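Local coordinates for high affinity transport system protein p37 (Mycoplasma hyorhinis, PDB 3EKI) that binds thiamine diphosphate outside the cell membrane as the lipoprotein component of a high-affinity transport system, probably delivering it for uptake, at residues N125-L130 and P340-V345; K129-L134 and E393-Y398; L145-N150 and N382-I387. One frame throughout, in Å; residues are numbered along the deposited sequence.

Contact 1: N125-L130 and P340-V345; sequences NASGKL and PIPYDV. With TPP (thiamine diphosphate), chain B.
This contact forms one wall of the thiamine diphosphate pocket, where the start of helix 127-136 meets the loop leading into strand 345-349. N125 and V345 are an antiparallel hydrogen-bonded pair. N125 N reaches V345 O at 2.8 Å, and V345 N returns an equally short bond to N125 O. Just beyond this pair, A126 takes the N-cap position of the helix. Its carbonyl accepts both L130 N and N125 ND2, which comes in on a lone pair of A126 O, with that oxygen close to the amide plane of N125. S127 turns its hydroxyl back between its backbone N and carbonyl carbon (chi1 69°), and OG donates to P342 O at 2.7 Å. A water joins the same region: it accepts from S127 N and donates to P342 O and to D344 OD1. The other carboxylate oxygen, D344 OD2, is held by Y381. Farther along the helix, L130 CD2 meets V345 CG1 at 3.6 Å, the two side chains crossing at about a right angle. On the ligand side, the Y343 ring lies with one face against TPP C6, which is offset toward the ring's rim. K129 NZ donates to the terminal phosphate oxygen TPP O2B at 3.0 Å. S255-S257, K258 and Y215 bind TPP as well. A helix start facing a diphosphate, joined to a strand-entry loop with an aromatic platform, makes one part of the ligand site of this periplasmic-binding-protein-like fold.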
loop_
_atom_site.group_PDB
_atom_site.type_symbol
_atom_site.label_atom_id
_atom_site.label_comp_id
_atom_site.label_asym_id
_atom_site.label_seq_id
_atom_site.Cartn_x
_atom_site.Cartn_y
_atom_site.Cartn_z
ATOM N N ASN A 125 -8.516 -1.776 -4.686
ATOM C CA ASN A 125 -7.911 -0.482 -4.930
ATOM C C ASN A 125 -7.299 0.093 -3.661
ATOM O O ASN A 125 -7.779 -0.157 -2.575
ATOM C CB ASN A 125 -8.935 0.544 -5.455
ATOM C CG ASN A 125 -8.316 1.620 -6.314
ATOM O OD1 ASN A 125 -8.150 1.450 -7.520
ATOM N ND2 ASN A 125 -7.944 2.776 -5.764
ATOM N N ALA A 126 -6.263 0.906 -3.884
ATOM C CA ALA A 126 -5.706 1.624 -2.730
ATOM C C ALA A 126 -6.799 2.465 -2.086
ATOM O O ALA A 126 -7.588 3.093 -2.807
ATOM C CB ALA A 126 -4.538 2.470 -3.195
ATOM N N SER A 127 -6.847 2.478 -0.757
ATOM C CA SER A 127 -7.914 3.166 -0.058
ATOM C C SER A 127 -7.959 4.670 -0.281
ATOM O O SER A 127 -9.004 5.287 -0.521
ATOM C CB SER A 127 -7.799 2.866 1.445
ATOM O OG SER A 127 -6.644 3.481 2.015
ATOM N N GLY A 128 -6.801 5.347 -0.212
ATOM C CA GLY A 128 -6.838 6.801 -0.356
ATOM C C GLY A 128 -7.349 7.223 -1.707
ATOM O O GLY A 128 -8.209 8.089 -1.860
ATOM N N LYS A 129 -6.817 6.600 -2.755
ATOM C CA LYS A 129 -7.229 6.914 -4.118
ATOM C C LYS A 129 -8.731 6.672 -4.299
ATOM O O LYS A 129 -9.441 7.392 -4.986
ATOM C CB LYS A 129 -6.453 6.065 -5.110
ATOM C CG LYS A 129 -4.997 6.486 -5.251
ATOM C CD LYS A 129 -4.183 5.446 -5.989
ATOM C CE LYS A 129 -2.834 6.044 -6.403
ATOM N NZ LYS A 129 -1.737 5.114 -6.040
ATOM N N LEU A 130 -9.212 5.615 -3.654
ATOM C CA LEU A 130 -10.657 5.346 -3.770
ATOM C C LEU A 130 -11.475 6.403 -3.055
ATOM O O LEU A 130 -12.505 6.877 -3.558
ATOM C CB LEU A 130 -10.937 3.962 -3.200
ATOM C CG LEU A 130 -12.404 3.568 -3.056
ATOM C CD1 LEU A 130 -13.084 3.489 -4.416
ATOM C CD2 LEU A 130 -12.469 2.236 -2.323
ATOM N N PRO A 340 -1.432 6.725 9.800
ATOM C CA PRO A 340 -1.900 5.505 9.125
ATOM C C PRO A 340 -3.208 5.636 8.360
ATOM O O PRO A 340 -4.097 6.378 8.781
ATOM C CB PRO A 340 -2.114 4.624 10.347
ATOM C CG PRO A 340 -2.663 5.556 11.379
ATOM C CD PRO A 340 -1.955 6.871 11.152
ATOM N N ILE A 341 -3.286 4.878 7.252
ATOM C CA ILE A 341 -4.562 4.833 6.501
ATOM C C ILE A 341 -4.898 3.391 6.173
ATOM O O ILE A 341 -4.048 2.508 6.298
ATOM C CB ILE A 341 -4.498 5.667 5.217
ATOM C CG1 ILE A 341 -3.490 5.181 4.185
ATOM C CG2 ILE A 341 -4.264 7.133 5.582
ATOM C CD1 ILE A 341 -3.551 5.890 2.846
ATOM N N PRO A 342 -6.125 3.062 5.787
ATOM C CA PRO A 342 -6.454 1.643 5.598
ATOM C C PRO A 342 -5.742 0.969 4.435
ATOM O O PRO A 342 -5.372 1.617 3.475
ATOM C CB PRO A 342 -7.959 1.692 5.282
ATOM C CG PRO A 342 -8.407 2.974 5.941
ATOM C CD PRO A 342 -7.284 3.949 5.581
ATOM N N TYR A 343 -5.563 -0.347 4.562
ATOM C CA TYR A 343 -5.045 -1.117 3.438
ATOM C C TYR A 343 -6.092 -1.129 2.321
ATOM O O TYR A 343 -7.114 -0.447 2.418
ATOM C CB TYR A 343 -4.640 -2.533 3.858
ATOM C CG TYR A 343 -3.311 -2.985 3.320
ATOM C CD1 TYR A 343 -3.150 -4.060 2.476
ATOM C CD2 TYR A 343 -2.144 -2.290 3.657
ATOM C CE1 TYR A 343 -1.907 -4.443 1.992
ATOM C CE2 TYR A 343 -0.911 -2.668 3.190
ATOM C CZ TYR A 343 -0.779 -3.750 2.354
ATOM O OH TYR A 343 0.467 -4.125 1.880
ATOM N N ASP A 344 -5.846 -1.875 1.255
ATOM C CA ASP A 344 -6.652 -1.764 0.041
ATOM C C ASP A 344 -8.090 -2.244 0.270
ATOM O O ASP A 344 -8.365 -3.052 1.144
ATOM C CB ASP A 344 -5.985 -2.537 -1.077
ATOM C CG ASP A 344 -4.721 -1.914 -1.633
ATOM O OD1 ASP A 344 -4.203 -0.975 -0.980
ATOM O OD2 ASP A 344 -4.267 -2.369 -2.712
ATOM N N VAL A 345 -8.954 -1.685 -0.555
ATOM C CA VAL A 345 -10.395 -1.922 -0.470
ATOM C C VAL A 345 -10.924 -2.532 -1.755
ATOM O O VAL A 345 -10.639 -2.110 -2.867
ATOM C CB VAL A 345 -11.118 -0.593 -0.190
ATOM C CG1 VAL A 345 -12.622 -0.739 -0.324
ATOM C CG2 VAL A 345 -10.736 -0.079 1.202
HETATM N "N1'" TPP B . 3.613 -6.518 0.434
HETATM C "C2'" TPP B . 3.876 -7.237 -0.685
HETATM C CM2 TPP B . 4.204 -8.727 -0.542
HETATM N "N3'" TPP B . 3.836 -6.658 -1.898
HETATM C "C4'" TPP B . 3.435 -5.363 -2.005
HETATM N "N4'" TPP B . 3.319 -4.835 -3.225
HETATM C "C5'" TPP B . 3.216 -4.586 -0.858
HETATM C "C6'" TPP B . 3.326 -5.221 0.373
HETATM C "C7'" TPP B . 2.851 -3.093 -0.860
HETATM N N3 TPP B . 1.412 -2.781 -0.924
HETATM C C2 TPP B . 0.494 -3.529 -1.533
HETATM S S1 TPP B . -1.080 -2.795 -1.332
HETATM C C5 TPP B . -0.414 -1.452 -0.434
HETATM C C4 TPP B . 0.960 -1.589 -0.432
HETATM C CM4 TPP B . 1.863 -0.705 0.456
HETATM C C6 TPP B . -1.232 -0.255 0.064
HETATM C C7 TPP B . -1.570 0.685 -1.097
HETATM O O7 TPP B . -0.346 1.239 -1.623
HETATM P PA TPP B . -0.168 1.823 -3.091
HETATM O O1A TPP B . 1.282 1.986 -3.356
HETATM O O2A TPP B . -0.900 0.969 -4.087
HETATM O O3A TPP B . -0.949 3.192 -3.155
HETATM P PB TPP B . -0.377 4.640 -2.759
HETATM O O1B TPP B . -0.020 4.668 -1.304
HETATM O O2B TPP B . -1.577 5.612 -3.093
HETATM O O3B TPP B . 0.820 5.029 -3.727
HETATM O O HOH W 1 -4.692 1.247 0.635
#

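Contact 2: K129-L134 and E393-Y398; sequences KLVEFL and EIVEVY. With TPP (thiamine diphosphate), chain B.
V131 and E132 reach Y398 through different torsions. V131 has CG1 anti to its backbone N (chi1 166°), which sends this methyl to the tyrosine ring and leaves CG2 for I394 and V395. E132 bends at chi2, and its carboxylate swings across to the phenol. Helix segments 129-134 and 393-398 cross nearly perpendicularly, at -99°, with their axes 10.1 Å apart. V131 is the main apolar residue between them. Its CG2 lies 3.8 Å from I394 CG2, and its CG1 lies 3.7 Å from Y398 CD2, approaching the ring obliquely. V395 adds a looser contact, with its CG2 4.2 Å from V131 CG2. At the border of this apolar patch, Y398 OH donates to E132 OE2 at 2.6 Å. The carboxylate oxygen lies at the ring edge, in the ring plane, although the carboxylate and ring planes are 77° apart. OE2 uses its anti lone pair, the one away from OE1. K129 turns away from this contact, to F106 and the TPP diphosphate. The short phenol-carboxylate bond probably helps to stabilise the charge on E132, and it fixes the direction of the tyrosine hydroxyl beside an otherwise apolar helix crossing.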
loop_
_atom_site.group_PDB
_atom_site.type_symbol
_atom_site.label_atom_id
_atom_site.label_comp_id
_atom_site.label_asym_id
_atom_site.label_seq_id
_atom_site.Cartn_x
_atom_site.Cartn_y
_atom_site.Cartn_z
ATOM N N LYS A 129 -6.817 6.600 -2.755
ATOM C CA LYS A 129 -7.229 6.914 -4.118
ATOM C C LYS A 129 -8.731 6.672 -4.299
ATOM O O LYS A 129 -9.441 7.392 -4.986
ATOM C CB LYS A 129 -6.453 6.065 -5.110
ATOM C CG LYS A 129 -4.997 6.486 -5.251
ATOM C CD LYS A 129 -4.183 5.446 -5.989
ATOM C CE LYS A 129 -2.834 6.044 -6.403
ATOM N NZ LYS A 129 -1.737 5.114 -6.040
ATOM N N LEU A 130 -9.212 5.615 -3.654
ATOM C CA LEU A 130 -10.657 5.346 -3.770
ATOM C C LEU A 130 -11.475 6.403 -3.055
ATOM O O LEU A 130 -12.505 6.877 -3.558
ATOM C CB LEU A 130 -10.937 3.962 -3.200
ATOM C CG LEU A 130 -12.404 3.568 -3.056
ATOM C CD1 LEU A 130 -13.084 3.489 -4.416
ATOM C CD2 LEU A 130 -12.469 2.236 -2.323
ATOM N N VAL A 131 -11.047 6.801 -1.862
ATOM C CA VAL A 131 -11.755 7.835 -1.122
ATOM C C VAL A 131 -11.812 9.099 -1.966
ATOM O O VAL A 131 -12.868 9.715 -2.108
ATOM C CB VAL A 131 -11.085 8.103 0.248
ATOM C CG1 VAL A 131 -11.594 9.391 0.889
ATOM C CG2 VAL A 131 -11.304 6.913 1.183
ATOM N N GLU A 132 -10.690 9.500 -2.561
ATOM C CA GLU A 132 -10.662 10.730 -3.366
ATOM C C GLU A 132 -11.559 10.575 -4.596
ATOM O O GLU A 132 -12.218 11.511 -5.061
ATOM C CB GLU A 132 -9.243 11.065 -3.771
ATOM C CG GLU A 132 -8.235 11.357 -2.678
ATOM C CD GLU A 132 -8.460 12.652 -1.926
ATOM O OE1 GLU A 132 -9.257 13.474 -2.426
ATOM O OE2 GLU A 132 -7.846 12.852 -0.850
ATOM N N PHE A 133 -11.616 9.363 -5.160
ATOM C CA PHE A 133 -12.463 9.160 -6.343
ATOM C C PHE A 133 -13.929 9.296 -5.959
ATOM O O PHE A 133 -14.735 9.929 -6.647
ATOM C CB PHE A 133 -12.177 7.781 -6.944
ATOM C CG PHE A 133 -13.053 7.426 -8.136
ATOM C CD1 PHE A 133 -12.716 7.845 -9.405
ATOM C CD2 PHE A 133 -14.196 6.667 -7.976
ATOM C CE1 PHE A 133 -13.502 7.525 -10.503
ATOM C CE2 PHE A 133 -15.003 6.345 -9.073
ATOM C CZ PHE A 133 -14.640 6.758 -10.330
ATOM N N LEU A 134 -14.296 8.675 -4.839
ATOM C CA LEU A 134 -15.694 8.708 -4.409
ATOM C C LEU A 134 -16.115 10.079 -3.901
ATOM O O LEU A 134 -17.299 10.422 -3.951
ATOM C CB LEU A 134 -15.919 7.598 -3.384
ATOM C CG LEU A 134 -16.051 6.205 -3.995
ATOM C CD1 LEU A 134 -16.040 5.126 -2.928
ATOM C CD2 LEU A 134 -17.342 6.080 -4.799
ATOM N N GLU A 393 -15.083 3.514 8.625
ATOM C CA GLU A 393 -13.976 2.615 8.635
ATOM C C GLU A 393 -12.872 3.005 7.649
ATOM O O GLU A 393 -11.757 2.631 7.817
ATOM C CB GLU A 393 -14.471 1.213 8.279
ATOM C CG GLU A 393 -15.189 0.513 9.396
ATOM C CD GLU A 393 -15.581 -0.852 8.983
ATOM O OE1 GLU A 393 -14.842 -1.759 9.301
ATOM O OE2 GLU A 393 -16.489 -0.915 8.229
ATOM N N ILE A 394 -13.226 3.739 6.620
ATOM C CA ILE A 394 -12.247 4.090 5.610
ATOM C C ILE A 394 -12.093 5.606 5.471
ATOM O O ILE A 394 -11.043 6.086 5.550
ATOM C CB ILE A 394 -12.568 3.500 4.199
ATOM C CG1 ILE A 394 -12.872 2.022 4.298
ATOM C CG2 ILE A 394 -11.428 3.699 3.213
ATOM C CD1 ILE A 394 -11.764 1.235 4.707
ATOM N N VAL A 395 -13.186 6.289 5.169
ATOM C CA VAL A 395 -13.092 7.700 4.866
ATOM C C VAL A 395 -12.564 8.499 6.069
ATOM O O VAL A 395 -11.690 9.265 5.942
ATOM C CB VAL A 395 -14.464 8.370 4.410
ATOM C CG1 VAL A 395 -14.289 9.829 4.253
ATOM C CG2 VAL A 395 -14.945 7.755 3.158
ATOM N N GLU A 396 -13.147 8.275 7.216
ATOM C CA GLU A 396 -12.741 9.064 8.382
ATOM C C GLU A 396 -11.298 8.712 8.741
ATOM O O GLU A 396 -10.638 9.500 9.249
ATOM C CB GLU A 396 -13.643 8.871 9.607
ATOM C CG GLU A 396 -14.910 9.595 9.459
ATOM C CD GLU A 396 -15.927 9.226 10.466
ATOM O OE1 GLU A 396 -15.659 8.521 11.383
ATOM O OE2 GLU A 396 -17.014 9.657 10.289
ATOM N N VAL A 397 -10.882 7.506 8.513
ATOM C CA VAL A 397 -9.544 7.152 8.898
ATOM C C VAL A 397 -8.567 7.866 7.976
ATOM O O VAL A 397 -7.589 8.359 8.417
ATOM C CB VAL A 397 -9.346 5.622 8.796
ATOM C CG1 VAL A 397 -7.869 5.104 9.065
ATOM C CG2 VAL A 397 -10.267 4.967 9.706
ATOM N N TYR A 398 -8.848 7.841 6.682
ATOM C CA TYR A 398 -8.014 8.519 5.706
ATOM C C TYR A 398 -7.961 10.019 5.983
ATOM O O TYR A 398 -6.861 10.592 5.953
ATOM C CB TYR A 398 -8.512 8.268 4.293
ATOM C CG TYR A 398 -7.861 9.078 3.201
ATOM C CD1 TYR A 398 -6.624 8.709 2.683
ATOM C CD2 TYR A 398 -8.471 10.215 2.671
ATOM C CE1 TYR A 398 -6.027 9.455 1.677
ATOM C CE2 TYR A 398 -7.887 10.961 1.681
ATOM C CZ TYR A 398 -6.668 10.573 1.184
ATOM O OH TYR A 398 -6.080 11.324 0.187
HETATM N "N1'" TPP B . 3.613 -6.518 0.434
HETATM C "C2'" TPP B . 3.876 -7.237 -0.685
HETATM C CM2 TPP B . 4.204 -8.727 -0.542
HETATM N "N3'" TPP B . 3.836 -6.658 -1.898
HETATM C "C4'" TPP B . 3.435 -5.363 -2.005
HETATM N "N4'" TPP B . 3.319 -4.835 -3.225
HETATM C "C5'" TPP B . 3.216 -4.586 -0.858
HETATM C "C6'" TPP B . 3.326 -5.221 0.373
HETATM C "C7'" TPP B . 2.851 -3.093 -0.860
HETATM N N3 TPP B . 1.412 -2.781 -0.924
HETATM C C2 TPP B . 0.494 -3.529 -1.533
HETATM S S1 TPP B . -1.080 -2.795 -1.332
HETATM C C5 TPP B . -0.414 -1.452 -0.434
HETATM C C4 TPP B . 0.960 -1.589 -0.432
HETATM C CM4 TPP B . 1.863 -0.705 0.456
HETATM C C6 TPP B . -1.232 -0.255 0.064
HETATM C C7 TPP B . -1.570 0.685 -1.097
HETATM O O7 TPP B . -0.346 1.239 -1.623
HETATM P PA TPP B . -0.168 1.823 -3.091
HETATM O O1A TPP B . 1.282 1.986 -3.356
HETATM O O2A TPP B . -0.900 0.969 -4.087
HETATM O O3A TPP B . -0.949 3.192 -3.155
HETATM P PB TPP B . -0.377 4.640 -2.759
HETATM O O1B TPP B . -0.020 4.668 -1.304
HETATM O O2B TPP B . -1.577 5.612 -3.093
HETATM O O3B TPP B . 0.820 5.029 -3.727
#

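Contact 3: L145-N150 and N382-I387; sequences LETTTN and NGYKKI
N150 and N382 lie with their side-chain amides stacked, the planes only 5° apart, at one end of this strand pair. N382 OD1 also accepts N150 N at 2.9 Å, in a nearly straight bond (176°). N150 OD1 is held by Q211. Along the strands, L145, T147 and Y384 share a face. L145 CD2 lies 3.7 Å from Y384 CD2, and T147 CG2 lies 3.8 Å from Y384 CE2. Both methyl groups approach the ring obliquely, while Y384 OH bonds to D373. On the face of E146, T148 and K385, the lysine chain bends at chi3 (-134°) and passes across T148 at about a right angle. Its CE packs tightly on T148 CG2, at 3.5 Å. T148 OG1 bonds to Q211. I387 brings CD1 to 3.6 Å from L145 O, beyond the regular pairing. The backbone bonds E146 N to K385 O and K385 N to E146 O are both 2.8 Å. Near the asparagines the ladder changes: T148 N donates to G383 O, and T148 O receives N382 N and a weak bond from G383 N. Two residues facing one across antiparallel strands make a classic beta bulge, here where strand 383-386 starts alongside strand 141-152 in the antiparallel sheet.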
loop_
_atom_site.group_PDB
_atom_site.type_symbol
_atom_site.label_atom_id
_atom_site.label_comp_id
_atom_site.label_asym_id
_atom_site.label_seq_id
_atom_site.Cartn_x
_atom_site.Cartn_y
_atom_site.Cartn_z
ATOM N N LEU A 145 -15.080 -4.811 0.636
ATOM C CA LEU A 145 -14.071 -5.658 1.248
ATOM C C LEU A 145 -12.936 -4.793 1.771
ATOM O O LEU A 145 -12.481 -3.914 1.028
ATOM C CB LEU A 145 -13.558 -6.617 0.170
ATOM C CG LEU A 145 -12.454 -7.620 0.516
ATOM C CD1 LEU A 145 -13.051 -8.840 1.208
ATOM C CD2 LEU A 145 -11.658 -8.099 -0.686
ATOM N N GLU A 146 -12.487 -5.028 2.995
ATOM C CA GLU A 146 -11.287 -4.364 3.480
ATOM C C GLU A 146 -10.179 -5.409 3.574
ATOM O O GLU A 146 -10.394 -6.399 4.273
ATOM C CB GLU A 146 -11.518 -3.739 4.859
ATOM C CG GLU A 146 -10.302 -2.968 5.357
ATOM C CD GLU A 146 -10.521 -2.193 6.636
ATOM O OE1 GLU A 146 -11.610 -2.260 7.243
ATOM O OE2 GLU A 146 -9.559 -1.505 7.053
ATOM N N THR A 147 -9.048 -5.208 2.911
ATOM C CA THR A 147 -7.921 -6.128 3.122
ATOM C C THR A 147 -7.161 -5.744 4.394
ATOM O O THR A 147 -7.264 -4.614 4.865
ATOM C CB THR A 147 -6.981 -6.164 1.908
ATOM O OG1 THR A 147 -6.289 -4.908 1.846
ATOM C CG2 THR A 147 -7.705 -6.329 0.584
ATOM N N THR A 148 -6.417 -6.687 4.940
ATOM C CA THR A 148 -5.505 -6.468 6.065
ATOM C C THR A 148 -4.167 -7.091 5.693
ATOM O O THR A 148 -4.060 -7.942 4.811
ATOM C CB THR A 148 -6.008 -7.034 7.399
ATOM O OG1 THR A 148 -6.086 -8.476 7.294
ATOM C CG2 THR A 148 -7.392 -6.533 7.768
ATOM N N THR A 149 -3.093 -6.651 6.345
ATOM C CA THR A 149 -1.757 -7.175 6.038
ATOM C C THR A 149 -1.070 -7.620 7.321
ATOM O O THR A 149 -1.379 -7.069 8.382
ATOM C CB THR A 149 -0.987 -6.075 5.277
ATOM O OG1 THR A 149 0.219 -6.589 4.709
ATOM C CG2 THR A 149 -0.575 -4.917 6.178
ATOM N N ASN A 150 -0.162 -8.576 7.243
ATOM C CA ASN A 150 0.691 -8.962 8.363
ATOM C C ASN A 150 1.368 -7.700 8.908
ATOM O O ASN A 150 1.951 -6.975 8.113
ATOM C CB ASN A 150 1.735 -9.992 7.951
ATOM C CG ASN A 150 1.180 -11.368 7.622
ATOM O OD1 ASN A 150 0.081 -11.715 8.065
ATOM N ND2 ASN A 150 1.954 -12.141 6.879
ATOM N N ASN A 382 -3.091 -10.356 3.585
ATOM C CA ASN A 382 -2.976 -11.512 4.463
ATOM C C ASN A 382 -4.255 -11.778 5.230
ATOM O O ASN A 382 -4.333 -12.707 6.026
ATOM C CB ASN A 382 -1.802 -11.323 5.434
ATOM C CG ASN A 382 -0.511 -11.144 4.676
ATOM O OD1 ASN A 382 0.124 -10.080 4.783
ATOM N ND2 ASN A 382 -0.122 -12.174 3.936
ATOM N N GLY A 383 -5.277 -10.974 5.030
ATOM C CA GLY A 383 -6.558 -11.152 5.694
ATOM C C GLY A 383 -7.563 -10.224 5.025
ATOM O O GLY A 383 -7.261 -9.340 4.224
ATOM N N TYR A 384 -8.817 -10.438 5.354
ATOM C CA TYR A 384 -9.942 -9.684 4.831
ATOM C C TYR A 384 -11.030 -9.476 5.877
ATOM O O TYR A 384 -11.210 -10.345 6.743
ATOM C CB TYR A 384 -10.563 -10.421 3.636
ATOM C CG TYR A 384 -9.623 -10.719 2.505
ATOM C CD1 TYR A 384 -9.075 -11.990 2.389
ATOM C CD2 TYR A 384 -9.251 -9.783 1.548
ATOM C CE1 TYR A 384 -8.211 -12.291 1.354
ATOM C CE2 TYR A 384 -8.386 -10.074 0.513
ATOM C CZ TYR A 384 -7.858 -11.340 0.417
ATOM O OH TYR A 384 -6.995 -11.646 -0.595
ATOM N N LYS A 385 -11.757 -8.372 5.800
ATOM C CA LYS A 385 -12.922 -8.086 6.621
ATOM C C LYS A 385 -14.016 -7.514 5.723
ATOM O O LYS A 385 -13.726 -6.907 4.677
ATOM C CB LYS A 385 -12.580 -7.072 7.715
ATOM C CG LYS A 385 -11.228 -7.192 8.375
ATOM C CD LYS A 385 -11.194 -6.516 9.744
ATOM C CE LYS A 385 -9.964 -5.647 9.956
ATOM N NZ LYS A 385 -9.136 -6.065 11.123
ATOM N N LYS A 386 -15.284 -7.648 6.073
ATOM C CA LYS A 386 -16.379 -6.951 5.453
ATOM C C LYS A 386 -16.352 -5.471 5.813
ATOM O O LYS A 386 -16.097 -5.163 6.987
ATOM C CB LYS A 386 -17.705 -7.539 5.961
ATOM C CG LYS A 386 -18.962 -6.946 5.336
ATOM C CD LYS A 386 -20.207 -7.403 6.096
ATOM C CE LYS A 386 -21.493 -6.891 5.462
ATOM N NZ LYS A 386 -22.699 -7.399 6.189
ATOM N N ILE A 387 -16.628 -4.581 4.867
ATOM C CA ILE A 387 -16.843 -3.195 5.281
ATOM C C ILE A 387 -18.290 -2.998 5.719
ATOM O O ILE A 387 -19.172 -3.244 4.912
ATOM C CB ILE A 387 -16.473 -2.212 4.168
ATOM C CG1 ILE A 387 -14.980 -2.365 3.853
ATOM C CG2 ILE A 387 -16.885 -0.797 4.524
ATOM C CD1 ILE A 387 -14.374 -1.453 2.849
#

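How the contacts relate
From strand 122-125 the chain enters helix 127-136. Contact 1 takes the strand end and the helix start, contact 2 the helix from K129 on, and they share K129 and L130. Strand 141-152 follows and starts contact 3. Contact 1 closes first, when the chain returns at 340-345 after 209 intervening residues. Contact 3 closes next at 382-387, and contact 2 last at 393-398. Contacts 1 and 3 therefore cross, whereas contact 3 nests inside the loop of contact 2. The pairs also touch in space. D344 O probably accepts a hydrogen bond from T147 N, P342 packs against I394 and V397, and I394 meets I387. Together they join helices 127-136 and 390-402 to the antiparallel sheet beside the ligand.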